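Local coordinates for fucolectin-related protein (Streptococcus pneumoniae, PDB 2WMF), which hydrolyses host carbohydrate antigens, probably of the blood-group type, through the catalytic module of a family 98 glycoside hydrolase, at residues M29-N34 with G174-W179; G56-G61 with T301-T306; G123-V128 with I154-L159; T253-T258 with T486-M491; H478-N483 with M576-I581. One frame throughout, in Å; residues are numbered along the deposited sequence.

Contact 1 (M29-N34 with G174-W179); sequences MRTTIN and GAHFIW
His176 sets its imidazole against residues 29-34, and three of them meet the ring in three different ways. Ile33 comes from the opposite direction and lays its CD1 methyl over one face, 3.5 Å from the ring centroid and only 9° off the normal, a nearly head-on CH-pi contact. At the edge, in the ring plane, the carbonyl O of Thr31 stands 3.3 Å from His176 CE1. A water in the same plane joins His176 ND1, at 2.9 Å, to Thr31 OG1, at 2.7 Å. Met29 arrives obliquely, its side chain at about a right angle to that of the histidine. Two successive bends, with chi2 and chi3 both at -63°, curl the thioether past Gly174 and bring CE to 3.3 Å from His176 CE1. Partners over a face and at the edge probably limit the ring's rotation. Beside it the backbones are pinned by Arg30 N, which donates to Gly174 O at 2.7 Å along an almost straight line. The guanidinium of Arg30 runs on to backbone carbonyls, among them those of Tyr173 and Leu143. His176 lies at the start of strand 176-180, where its side chain also packs on Val208 of the next strand. The segment before the first strand therefore lies across the N-terminal end of the barrel, away from the C-terminal loops that form the active site in (beta/alpha)8 enzymes.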
# COMPACT_ATOMS: atom_id res chain seq x y z
N MET A 29 8.07 -20.12 -12.00
CA MET A 29 8.13 -19.08 -11.00
C MET A 29 7.85 -19.69 -9.62
O MET A 29 6.97 -20.56 -9.43
CB MET A 29 7.16 -17.97 -11.34
CG MET A 29 7.45 -17.25 -12.64
SD MET A 29 9.03 -16.39 -12.66
CE MET A 29 8.80 -15.16 -11.35
N ARG A 30 8.63 -19.23 -8.65
CA ARG A 30 8.47 -19.67 -7.27
C ARG A 30 7.24 -19.11 -6.55
O ARG A 30 6.78 -19.70 -5.58
CB ARG A 30 9.73 -19.32 -6.46
CG ARG A 30 10.98 -20.06 -6.93
CD ARG A 30 12.20 -19.84 -5.98
NE ARG A 30 13.35 -20.65 -6.42
CZ ARG A 30 14.21 -21.28 -5.64
NH1 ARG A 30 14.18 -21.21 -4.34
NH2 ARG A 30 15.11 -22.07 -6.21
N THR A 31 6.78 -17.96 -7.02
CA THR A 31 5.56 -17.28 -6.56
C THR A 31 4.82 -16.79 -7.79
O THR A 31 5.46 -16.26 -8.70
CB THR A 31 5.90 -16.06 -5.65
OG1 THR A 31 6.85 -16.44 -4.66
CG2 THR A 31 4.60 -15.49 -5.01
N THR A 32 3.51 -17.01 -7.85
CA THR A 32 2.66 -16.47 -8.88
C THR A 32 2.12 -15.14 -8.34
O THR A 32 1.42 -15.11 -7.33
CB THR A 32 1.52 -17.42 -9.21
OG1 THR A 32 2.08 -18.61 -9.78
CG2 THR A 32 0.55 -16.81 -10.18
N ILE A 33 2.53 -14.05 -8.99
CA ILE A 33 2.13 -12.69 -8.61
C ILE A 33 1.51 -12.02 -9.82
O ILE A 33 2.16 -11.85 -10.85
CB ILE A 33 3.33 -11.82 -8.13
CG1 ILE A 33 4.12 -12.53 -7.03
CG2 ILE A 33 2.82 -10.44 -7.69
CD1 ILE A 33 5.41 -11.82 -6.59
N ASN A 34 0.23 -11.65 -9.70
CA ASN A 34 -0.49 -10.95 -10.74
C ASN A 34 -1.79 -10.45 -10.10
O ASN A 34 -2.04 -10.67 -8.91
CB ASN A 34 -0.79 -11.83 -11.97
CG ASN A 34 -1.55 -13.09 -11.62
OD1 ASN A 34 -2.63 -13.01 -11.06
ND2 ASN A 34 -1.00 -14.27 -12.01
N GLY A 174 13.60 -18.43 -10.90
CA GLY A 174 12.17 -18.16 -10.88
C GLY A 174 11.72 -17.34 -9.68
O GLY A 174 10.55 -17.38 -9.30
N ALA A 175 12.66 -16.59 -9.11
CA ALA A 175 12.42 -15.81 -7.93
C ALA A 175 12.11 -14.35 -8.26
O ALA A 175 12.19 -13.93 -9.43
CB ALA A 175 13.63 -15.91 -7.00
N HIS A 176 11.76 -13.58 -7.22
CA HIS A 176 11.47 -12.14 -7.39
C HIS A 176 12.46 -11.25 -6.61
O HIS A 176 12.80 -11.53 -5.47
CB HIS A 176 10.06 -11.80 -6.92
CG HIS A 176 8.98 -12.29 -7.84
ND1 HIS A 176 8.37 -13.53 -7.71
CD2 HIS A 176 8.41 -11.69 -8.92
CE1 HIS A 176 7.48 -13.67 -8.68
NE2 HIS A 176 7.47 -12.56 -9.42
N PHE A 177 12.87 -10.17 -7.26
CA PHE A 177 13.63 -9.09 -6.66
C PHE A 177 12.64 -7.96 -6.44
O PHE A 177 12.01 -7.47 -7.39
CB PHE A 177 14.76 -8.63 -7.59
CG PHE A 177 15.70 -7.58 -6.98
CD1 PHE A 177 16.78 -7.97 -6.22
CD2 PHE A 177 15.42 -6.21 -7.10
CE1 PHE A 177 17.64 -7.05 -5.64
CE2 PHE A 177 16.26 -5.28 -6.54
CZ PHE A 177 17.36 -5.69 -5.79
N ILE A 178 12.51 -7.56 -5.18
CA ILE A 178 11.50 -6.54 -4.77
C ILE A 178 12.24 -5.32 -4.24
O ILE A 178 12.95 -5.41 -3.23
CB ILE A 178 10.50 -7.08 -3.73
CG1 ILE A 178 9.82 -8.35 -4.27
CG2 ILE A 178 9.44 -5.99 -3.35
CD1 ILE A 178 8.77 -8.92 -3.36
N TRP A 179 12.05 -4.19 -4.92
CA TRP A 179 12.75 -2.93 -4.58
C TRP A 179 11.77 -1.87 -4.06
O TRP A 179 10.97 -1.37 -4.83
CB TRP A 179 13.52 -2.38 -5.81
CG TRP A 179 14.51 -1.29 -5.50
CD1 TRP A 179 14.54 -0.47 -4.39
CD2 TRP A 179 15.60 -0.88 -6.32
NE1 TRP A 179 15.57 0.42 -4.49
CE2 TRP A 179 16.23 0.20 -5.67
CE3 TRP A 179 16.10 -1.31 -7.57
CZ2 TRP A 179 17.37 0.83 -6.20
CZ3 TRP A 179 17.20 -0.70 -8.10
CH2 TRP A 179 17.83 0.37 -7.42
O HOH W 1 9.05 -15.75 -6.05

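Contact 2 (G56-G61 with T301-T306)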
# COMPACT_ATOMS: atom_id res chain seq x y z
N GLY A 56 9.53 -9.79 20.15
CA GLY A 56 8.98 -10.97 20.80
C GLY A 56 8.36 -12.00 19.87
O GLY A 56 7.64 -12.88 20.32
N ASN A 57 8.63 -11.88 18.58
CA ASN A 57 7.99 -12.73 17.60
C ASN A 57 8.82 -13.97 17.27
O ASN A 57 10.03 -14.04 17.54
CB ASN A 57 7.72 -11.88 16.34
CG ASN A 57 6.66 -10.80 16.56
OD1 ASN A 57 5.80 -10.95 17.42
ND2 ASN A 57 6.69 -9.73 15.75
N THR A 58 8.14 -14.94 16.68
CA THR A 58 8.79 -16.14 16.11
C THR A 58 8.34 -16.35 14.65
O THR A 58 7.30 -15.88 14.26
CB THR A 58 8.44 -17.43 16.93
OG1 THR A 58 7.02 -17.75 16.87
CG2 THR A 58 8.89 -17.26 18.36
N LEU A 59 9.12 -17.12 13.87
CA LEU A 59 8.72 -17.47 12.51
C LEU A 59 7.43 -18.28 12.50
O LEU A 59 6.51 -18.01 11.71
CB LEU A 59 9.86 -18.19 11.80
CG LEU A 59 9.66 -18.49 10.32
CD1 LEU A 59 9.42 -17.22 9.53
CD2 LEU A 59 10.92 -19.21 9.81
N LYS A 60 7.36 -19.32 13.37
CA LYS A 60 6.16 -20.13 13.46
C LYS A 60 4.93 -19.25 13.78
O LYS A 60 3.87 -19.38 13.17
CB LYS A 60 6.35 -21.23 14.53
CG LYS A 60 5.18 -22.14 14.70
CD LYS A 60 5.63 -23.41 15.47
CE LYS A 60 4.50 -24.37 15.60
NZ LYS A 60 3.49 -23.88 16.59
N GLY A 61 5.09 -18.32 14.71
CA GLY A 61 3.99 -17.43 15.08
C GLY A 61 3.56 -16.49 13.96
O GLY A 61 2.37 -16.19 13.82
N THR A 301 3.20 -8.27 17.82
CA THR A 301 4.20 -8.28 18.88
C THR A 301 3.89 -9.47 19.78
O THR A 301 2.70 -9.83 20.01
CB THR A 301 4.26 -6.96 19.71
OG1 THR A 301 3.06 -6.81 20.46
CG2 THR A 301 4.55 -5.69 18.75
N ASN A 302 4.94 -10.08 20.27
CA ASN A 302 4.84 -11.26 21.16
C ASN A 302 3.93 -12.36 20.56
O ASN A 302 3.19 -13.07 21.27
CB ASN A 302 4.36 -10.83 22.55
CG ASN A 302 5.37 -9.96 23.24
OD1 ASN A 302 6.58 -10.11 23.03
ND2 ASN A 302 4.88 -9.01 24.04
N ASP A 303 4.03 -12.50 19.23
CA ASP A 303 3.22 -13.43 18.44
C ASP A 303 1.70 -13.22 18.53
O ASP A 303 0.92 -14.08 18.16
CB ASP A 303 3.61 -14.88 18.79
CG ASP A 303 4.89 -15.35 18.09
OD1 ASP A 303 5.35 -14.69 17.14
OD2 ASP A 303 5.42 -16.42 18.47
N VAL A 304 1.30 -12.01 18.95
CA VAL A 304 -0.09 -11.61 18.99
C VAL A 304 -0.37 -10.60 17.87
O VAL A 304 0.14 -9.47 17.91
CB VAL A 304 -0.44 -10.94 20.32
CG1 VAL A 304 -1.95 -10.56 20.38
CG2 VAL A 304 -0.05 -11.89 21.49
N PRO A 305 -1.09 -11.01 16.83
CA PRO A 305 -1.38 -10.07 15.73
C PRO A 305 -2.19 -8.88 16.20
O PRO A 305 -3.01 -9.00 17.10
CB PRO A 305 -2.17 -10.93 14.71
CG PRO A 305 -1.80 -12.35 15.04
CD PRO A 305 -1.59 -12.37 16.54
N THR A 306 -1.91 -7.72 15.63
CA THR A 306 -2.54 -6.48 16.04
C THR A 306 -3.85 -6.24 15.31
O THR A 306 -4.10 -6.82 14.21
CB THR A 306 -1.60 -5.29 15.74
OG1 THR A 306 -1.46 -5.17 14.31
CG2 THR A 306 -0.24 -5.40 16.45
O HOH W 2 6.95 -15.56 20.87
O HOH W 3 0.69 -15.81 15.96
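Asp303 lays its carboxylate alongside the side-chain amide of Asn57; the two side chains run antiparallel to one another, with the planes of their flat groups only 4° apart. Each accepts from a backbone N across the contact. Asn57 OD1 takes Asp303 N at 3.0 Å, with the donor in the carbonyl plane and an N-H...O angle of 167°, and Asp303 OD1 takes Thr58 N at 2.8 Å. The second carboxylate oxygen, OD2, accepts from the hydroxyl of Thr58 OG1 at 2.6 Å, and both oxygens are approached on their syn sides, somewhat out of the carboxylate plane. Here a type I' turn, Thr301 to Val304, which joins the two short strands of a hairpin, docks on the N-terminus of helix 59-64. Thr58 is the N-cap of that helix. With chi1 at 65° its hydroxyl is flanked by both main-chain branches, from where OG1 can accept from Gly61 N, at 3.0 Å, while it donates to the aspartate. The helix end probably favours the negative charge on Asp303. A water donates to both Gly61 O and Asp303 O and so bridges the backbones further along. At the turn's other corner, Asn302 CA makes a C-H...O contact of 3.3 Å with Gly56 O, while Asn302 ND2 turns to Ser516 and Asn513 of helix 506-517.

Contact 3 (G123-V128 with I154-L159)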
# COMPACT_ATOMS: atom_id res chain seq x y z
N GLY A 123 22.04 2.25 1.29
CA GLY A 123 23.28 2.56 0.62
C GLY A 123 24.39 1.55 0.71
O GLY A 123 25.49 1.77 0.15
N GLU A 124 24.15 0.41 1.37
CA GLU A 124 25.26 -0.53 1.58
C GLU A 124 25.80 -1.08 0.26
O GLU A 124 25.06 -1.63 -0.54
CB GLU A 124 24.85 -1.65 2.51
CG GLU A 124 25.97 -2.64 2.80
CD GLU A 124 27.18 -1.98 3.46
OE1 GLU A 124 26.98 -1.25 4.47
OE2 GLU A 124 28.29 -2.20 2.95
N ARG A 125 27.11 -0.95 0.06
CA ARG A 125 27.80 -1.37 -1.16
C ARG A 125 28.34 -2.81 -1.02
O ARG A 125 28.48 -3.50 -2.02
CB ARG A 125 28.98 -0.43 -1.43
CG ARG A 125 28.58 1.03 -1.74
CD ARG A 125 29.76 1.95 -1.62
NE ARG A 125 29.45 3.36 -1.79
CZ ARG A 125 28.87 4.11 -0.86
NH1 ARG A 125 28.53 3.58 0.32
NH2 ARG A 125 28.63 5.40 -1.09
N ASN A 126 28.64 -3.23 0.21
CA ASN A 126 29.29 -4.55 0.43
C ASN A 126 28.30 -5.54 1.02
O ASN A 126 28.38 -5.97 2.18
CB ASN A 126 30.54 -4.36 1.31
CG ASN A 126 31.61 -3.52 0.62
OD1 ASN A 126 32.10 -2.55 1.19
ND2 ASN A 126 31.93 -3.87 -0.62
N THR A 127 27.33 -5.91 0.16
CA THR A 127 26.24 -6.82 0.50
C THR A 127 26.65 -8.24 0.09
O THR A 127 27.71 -8.41 -0.54
CB THR A 127 24.95 -6.38 -0.20
OG1 THR A 127 25.20 -6.10 -1.59
CG2 THR A 127 24.40 -5.11 0.52
N VAL A 128 25.83 -9.23 0.43
CA VAL A 128 26.20 -10.63 0.20
C VAL A 128 26.46 -10.88 -1.27
O VAL A 128 25.81 -10.29 -2.16
CB VAL A 128 25.15 -11.65 0.78
CG1 VAL A 128 25.16 -11.60 2.31
CG2 VAL A 128 23.77 -11.42 0.22
N ILE A 154 20.43 8.31 0.85
CA ILE A 154 21.82 7.79 0.90
C ILE A 154 22.19 7.10 -0.41
O ILE A 154 22.73 5.99 -0.45
CB ILE A 154 22.00 6.94 2.19
CG1 ILE A 154 23.45 6.55 2.44
CG2 ILE A 154 21.08 5.70 2.21
CD1 ILE A 154 23.75 6.37 3.94
N TYR A 155 21.84 7.75 -1.51
CA TYR A 155 22.03 7.17 -2.84
C TYR A 155 23.53 7.07 -3.18
O TYR A 155 24.33 7.96 -2.85
CB TYR A 155 21.33 8.01 -3.89
CG TYR A 155 21.53 7.48 -5.29
CD1 TYR A 155 20.88 6.31 -5.68
CD2 TYR A 155 22.40 8.10 -6.21
CE1 TYR A 155 21.08 5.77 -6.95
CE2 TYR A 155 22.59 7.55 -7.51
CZ TYR A 155 21.90 6.39 -7.86
OH TYR A 155 22.04 5.74 -9.11
N ASN A 156 23.89 6.02 -3.90
CA ASN A 156 25.20 5.94 -4.58
C ASN A 156 25.06 5.12 -5.86
O ASN A 156 24.05 4.43 -6.07
CB ASN A 156 26.29 5.39 -3.65
CG ASN A 156 26.09 3.92 -3.33
OD1 ASN A 156 26.16 3.07 -4.23
ND2 ASN A 156 25.82 3.61 -2.06
N ASN A 157 26.07 5.21 -6.71
CA ASN A 157 25.98 4.66 -8.07
C ASN A 157 26.16 3.13 -8.16
O ASN A 157 26.08 2.58 -9.27
CB ASN A 157 26.97 5.36 -9.00
CG ASN A 157 28.43 5.10 -8.65
OD1 ASN A 157 28.80 4.10 -8.00
ND2 ASN A 157 29.30 6.01 -9.11
N GLN A 158 26.40 2.46 -7.05
CA GLN A 158 26.49 0.99 -7.03
C GLN A 158 25.13 0.27 -6.83
O GLN A 158 25.00 -0.94 -7.07
CB GLN A 158 27.47 0.50 -5.98
CG GLN A 158 28.89 1.02 -6.16
CD GLN A 158 29.91 0.38 -5.23
OE1 GLN A 158 29.80 -0.78 -4.82
NE2 GLN A 158 30.97 1.14 -4.93
N LEU A 159 24.12 0.99 -6.34
CA LEU A 159 22.87 0.37 -5.95
C LEU A 159 22.11 -0.21 -7.13
O LEU A 159 21.62 -1.34 -7.05
CB LEU A 159 22.00 1.40 -5.21
CG LEU A 159 22.63 1.97 -3.93
CD1 LEU A 159 21.67 2.99 -3.32
CD2 LEU A 159 23.07 0.88 -2.93
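Two neighbouring beta-alpha loops of the barrel meet here, those that follow strands 115-121 and 143-149, and Arg125 of the first lies against Asn156 and Gln158 of the second. The guanidinium and the Asn156 amide are stacked, their planes 23° apart, with Asn156 ND2 over the centre of the group and 3.3 Å from Arg125 CZ. ND2 and Arg125 NH2 are both donors, so the contact rests on the overlap of flat groups. Gln158 crosses the arginine at about a right angle, its amide plane nearly perpendicular to the guanidinium; Gln158 OE1 touches Arg125 CB at 3.5 Å and Gln158 NE2 touches Arg125 CD at 3.6 Å. The Asn156 amide has further duties. Its ND2 gives a weak bond to Gly123 O at 2.9 Å, and its OD1 accepts from Gln158 N in the carbonyl plane, also at 2.9 Å, a capping bond ahead of helix 159-172. Chi1 of 69°, with CG lodged between backbone N and carbonyl carbon, turns the amide to serve both. Leu159 CD2 packs 3.9 Å from Gly123 C. One asparagine thus caps a helix start and, by a weak bond and a stack, leans on the adjacent loop, a contact between successive beta-alpha loops at the C-terminal end of the (beta/alpha)8 barrel.

Contact 4 (T253-T258 with T486-M491); sequences TNTFET and TDKTAM
Asn254, the residue after Thr253, reaches across to the start of the helix at 489. Its CG lies anti to the backbone N, chi1 -162°, which extends the amide far enough for ND2 to donate to Thr489 OG1 at 3.0 Å, with the acceptor nearly in the amide plane. That hydroxyl in turn donates a hydrogen bond to the syn lone pair of Asp487 OD1 (2.6 Å). The same carboxylate oxygen caps Thr489 N, which meets it from above the plane. The other end of the amide, Asn254 OD1, touches Lys488 CB at 3.3 Å. It also accepts from a water that is shared with Thr255 OG1 and accepts a hydrogen bond from Lys488 N. Thr255 follows, meeting the lysine largely through water: a second water, 2.9 Å from Thr255 OG1, accepts from Lys488 NZ. Glu257 completes the type II turn that begins at Asn254, and folds its OE1 back to Thr253 OG1 and Asn254 N, which probably steadies the asparagine. A surface link thus joins a loop of the barrel part, between helices 245-249 and 272-283, to the capped start of helix 489-493; Lys488 also makes a salt bridge with Glu272 of helix 272-283.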
# COMPACT_ATOMS: atom_id res chain seq x y z
N THR A 253 0.45 12.79 16.44
CA THR A 253 0.34 12.02 17.69
C THR A 253 -1.02 11.30 17.76
O THR A 253 -1.40 10.62 16.81
CB THR A 253 0.69 12.90 18.90
OG1 THR A 253 -0.14 14.06 18.90
CG2 THR A 253 2.16 13.27 18.82
N ASN A 254 -1.81 11.50 18.81
CA ASN A 254 -3.16 10.94 18.85
C ASN A 254 -4.00 11.48 17.69
O ASN A 254 -3.78 12.61 17.22
CB ASN A 254 -3.82 11.27 20.19
CG ASN A 254 -5.01 10.39 20.51
OD1 ASN A 254 -5.34 9.47 19.76
ND2 ASN A 254 -5.68 10.70 21.61
N THR A 255 -4.99 10.73 17.24
CA THR A 255 -5.77 11.18 16.08
C THR A 255 -6.34 12.60 16.32
O THR A 255 -6.99 12.85 17.34
CB THR A 255 -6.94 10.20 15.78
OG1 THR A 255 -6.50 8.88 16.08
CG2 THR A 255 -7.38 10.31 14.31
N PHE A 256 -6.09 13.47 15.32
CA PHE A 256 -6.53 14.87 15.29
C PHE A 256 -5.82 15.83 16.28
O PHE A 256 -6.10 17.03 16.29
CB PHE A 256 -8.03 14.98 15.48
CG PHE A 256 -8.84 14.01 14.63
CD1 PHE A 256 -8.68 14.02 13.25
CD2 PHE A 256 -9.80 13.19 15.20
CE1 PHE A 256 -9.39 13.15 12.46
CE2 PHE A 256 -10.55 12.34 14.40
CZ PHE A 256 -10.36 12.33 13.02
N GLU A 257 -4.93 15.30 17.08
CA GLU A 257 -4.28 16.07 18.17
C GLU A 257 -3.17 16.96 17.63
O GLU A 257 -2.42 16.59 16.72
CB GLU A 257 -3.74 15.10 19.22
CG GLU A 257 -3.02 15.72 20.42
CD GLU A 257 -2.53 14.63 21.35
OE1 GLU A 257 -1.69 13.78 20.95
OE2 GLU A 257 -2.99 14.65 22.50
N THR A 258 -3.06 18.15 18.21
CA THR A 258 -1.94 19.07 17.95
C THR A 258 -1.25 19.43 19.28
O THR A 258 -1.83 19.26 20.37
CB THR A 258 -2.36 20.36 17.25
OG1 THR A 258 -3.20 21.11 18.13
CG2 THR A 258 -3.10 20.09 15.94
N THR A 486 -9.16 2.47 16.06
CA THR A 486 -9.16 2.35 17.53
C THR A 486 -8.79 3.72 18.13
O THR A 486 -8.05 4.49 17.52
CB THR A 486 -8.17 1.27 18.01
OG1 THR A 486 -6.81 1.66 17.66
CG2 THR A 486 -8.54 -0.09 17.46
N ASP A 487 -9.27 3.99 19.35
CA ASP A 487 -8.88 5.18 20.10
C ASP A 487 -7.45 4.98 20.65
O ASP A 487 -7.19 4.02 21.39
CB ASP A 487 -9.88 5.39 21.24
CG ASP A 487 -9.57 6.60 22.09
OD1 ASP A 487 -8.75 7.44 21.66
OD2 ASP A 487 -10.18 6.69 23.18
N LYS A 488 -6.54 5.88 20.27
CA LYS A 488 -5.13 5.78 20.66
C LYS A 488 -4.85 6.56 21.96
O LYS A 488 -3.69 6.67 22.37
CB LYS A 488 -4.23 6.35 19.56
CG LYS A 488 -4.47 5.78 18.10
CD LYS A 488 -4.33 4.27 18.09
CE LYS A 488 -4.48 3.66 16.70
NZ LYS A 488 -5.75 4.01 16.00
N THR A 489 -5.89 7.12 22.57
CA THR A 489 -5.72 7.95 23.77
C THR A 489 -5.00 7.20 24.91
O THR A 489 -4.07 7.76 25.53
CB THR A 489 -7.12 8.50 24.28
OG1 THR A 489 -7.76 9.25 23.23
CG2 THR A 489 -6.92 9.37 25.51
N ALA A 490 -5.39 5.95 25.20
CA ALA A 490 -4.75 5.22 26.30
C ALA A 490 -3.22 5.12 26.11
O ALA A 490 -2.43 5.34 27.03
CB ALA A 490 -5.36 3.85 26.49
N MET A 491 -2.80 4.79 24.88
CA MET A 491 -1.40 4.61 24.62
C MET A 491 -0.66 5.95 24.85
O MET A 491 0.45 6.00 25.45
CB MET A 491 -1.21 4.12 23.17
CG MET A 491 0.25 3.97 22.77
SD MET A 491 0.41 3.36 21.08
CE MET A 491 -0.50 4.67 20.21
O HOH W 4 -7.41 8.11 18.51
O HOH W 5 -5.43 6.56 14.76

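Contact 5 (H478-N483 with M576-I581); sequences HILLNN and MVEMSI
Strands 478-482 and 576-580 run antiparallel, the axes of the two segments approaching to 4.7 Å with N-to-C directions at 169°, and two hydrogen-bonded pairs, Ile479 with Met579 and Leu481 with Val577, exchange four N-H...O bonds. They are neighbours within one sheet of a beta-sandwich in the C-terminal part. The face with Ile479, Leu481, Val577 and Met579 turns to the other sheet, where it packs on residues such as Leu533 and Val571. Leu481 CD1 and Met579 CE meet at 3.9 Å as their side chains cross at an angle, and near the C-terminus Ile479 CD1 touches Ile581 CD1 at 3.6 Å where those two cross. On the other face Leu480 CD1, carried across by a CG anti to the backbone N (chi1 172°), lies unusually close, 3.2 Å, to Met576 CE, a methyl of doubtful placement, and 3.7 Å from Glu578 CG. Leucine and glutamate run alongside one another there. Asn482 sets ND2 against Met576 CB, while its OD1 turns to Tyr484 N. At the far end of this face, the carbonyl O of Met579 stands 3.3 Å above the His478 ring, offset toward the rim, and Glu578 OE2 lies at the ring edge, 3.6 Å from His478 NE2.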
# COMPACT_ATOMS: atom_id res chain seq x y z
N HIS A 478 -23.36 -4.58 -4.44
CA HIS A 478 -22.65 -5.04 -3.25
C HIS A 478 -21.88 -3.90 -2.69
O HIS A 478 -21.14 -3.24 -3.43
CB HIS A 478 -21.72 -6.22 -3.48
CG HIS A 478 -21.06 -6.64 -2.21
ND1 HIS A 478 -21.62 -7.54 -1.32
CD2 HIS A 478 -19.97 -6.12 -1.57
CE1 HIS A 478 -20.85 -7.63 -0.24
NE2 HIS A 478 -19.84 -6.79 -0.37
N ILE A 479 -22.06 -3.64 -1.39
CA ILE A 479 -21.46 -2.46 -0.77
C ILE A 479 -20.59 -2.92 0.41
O ILE A 479 -21.05 -3.68 1.28
CB ILE A 479 -22.55 -1.44 -0.30
CG1 ILE A 479 -23.34 -0.90 -1.54
CG2 ILE A 479 -21.91 -0.27 0.47
CD1 ILE A 479 -24.77 -0.77 -1.35
N LEU A 480 -19.34 -2.46 0.41
CA LEU A 480 -18.40 -2.66 1.49
C LEU A 480 -18.09 -1.28 2.13
O LEU A 480 -17.79 -0.32 1.41
CB LEU A 480 -17.09 -3.29 0.96
CG LEU A 480 -15.90 -3.42 1.90
CD1 LEU A 480 -16.28 -4.36 3.05
CD2 LEU A 480 -14.68 -3.94 1.17
N LEU A 481 -18.27 -1.21 3.46
CA LEU A 481 -17.89 -0.03 4.26
C LEU A 481 -16.86 -0.48 5.27
O LEU A 481 -16.98 -1.56 5.89
CB LEU A 481 -19.10 0.55 5.01
CG LEU A 481 -20.39 0.87 4.25
CD1 LEU A 481 -21.53 1.35 5.26
CD2 LEU A 481 -20.13 1.86 3.09
N ASN A 482 -15.84 0.35 5.48
CA ASN A 482 -14.99 0.06 6.61
C ASN A 482 -14.42 1.36 7.16
O ASN A 482 -13.82 2.16 6.42
CB ASN A 482 -13.87 -0.93 6.22
CG ASN A 482 -13.23 -1.61 7.43
OD1 ASN A 482 -12.95 -0.94 8.44
ND2 ASN A 482 -12.92 -2.93 7.33
N ASN A 483 -14.63 1.59 8.46
CA ASN A 483 -14.09 2.77 9.10
C ASN A 483 -13.25 2.46 10.35
O ASN A 483 -13.09 3.32 11.22
CB ASN A 483 -15.24 3.75 9.43
CG ASN A 483 -16.13 3.25 10.56
OD1 ASN A 483 -15.96 2.12 11.06
ND2 ASN A 483 -17.07 4.07 10.96
N MET A 576 -15.87 -3.08 9.82
CA MET A 576 -16.40 -3.49 8.53
C MET A 576 -17.93 -3.71 8.60
O MET A 576 -18.44 -4.31 9.56
CB MET A 576 -15.73 -4.80 8.10
CG MET A 576 -16.03 -5.18 6.65
SD MET A 576 -15.22 -6.74 6.18
CE MET A 576 -14.56 -6.70 4.50
N VAL A 577 -18.62 -3.27 7.53
CA VAL A 577 -20.04 -3.60 7.30
C VAL A 577 -20.15 -3.92 5.81
O VAL A 577 -19.59 -3.21 4.97
CB VAL A 577 -21.01 -2.43 7.73
CG1 VAL A 577 -22.49 -2.76 7.42
CG2 VAL A 577 -20.82 -2.12 9.18
N GLU A 578 -20.85 -5.00 5.47
CA GLU A 578 -21.06 -5.42 4.08
C GLU A 578 -22.56 -5.59 3.84
O GLU A 578 -23.27 -6.07 4.71
CB GLU A 578 -20.40 -6.77 3.81
CG GLU A 578 -18.91 -6.79 3.94
CD GLU A 578 -18.27 -8.09 3.48
OE1 GLU A 578 -18.14 -9.02 4.34
OE2 GLU A 578 -17.88 -8.15 2.27
N MET A 579 -23.03 -5.21 2.65
CA MET A 579 -24.46 -5.33 2.29
C MET A 579 -24.61 -5.78 0.86
O MET A 579 -23.79 -5.44 0.04
CB MET A 579 -25.12 -3.96 2.27
CG MET A 579 -25.13 -3.26 3.51
SD MET A 579 -25.73 -1.59 3.16
CE MET A 579 -24.63 -0.89 4.37
N SER A 580 -25.69 -6.51 0.59
CA SER A 580 -26.14 -6.82 -0.78
C SER A 580 -27.57 -6.28 -0.86
O SER A 580 -28.40 -6.55 0.02
CB SER A 580 -26.12 -8.33 -1.00
OG SER A 580 -26.57 -8.68 -2.29
N ILE A 581 -27.84 -5.47 -1.88
CA ILE A 581 -29.13 -4.79 -2.04
C ILE A 581 -29.68 -5.11 -3.47
O ILE A 581 -28.95 -4.81 -4.42
CB ILE A 581 -28.95 -3.27 -1.87
CG1 ILE A 581 -28.27 -2.94 -0.51
CG2 ILE A 581 -30.28 -2.50 -2.01
CD1 ILE A 581 -28.08 -1.42 -0.24

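Overall arrangement
Contacts 1, 2 and 3 belong to the barrel part and are partly buried. Contact 5, in the sandwich, is buried and built from regular backbone bonds and apolar side chains. Contact 4, a surface contact rich in water, joins a loop of one family region to a helix start of the other, and follows contact 5 in the chain from strand 477-482 to helix 489-493. Contacts 1 and 3 touch where Trp179 meets Leu159. In contacts 2 and 3 the capping side chain itself bonds across, weakly in 3; in contact 4 the bond goes to Thr489, near the capping Asp487. Contact 1 centres on one ring beside a backbone bond. Contacts 3 and 5 have centres about 46 Å apart.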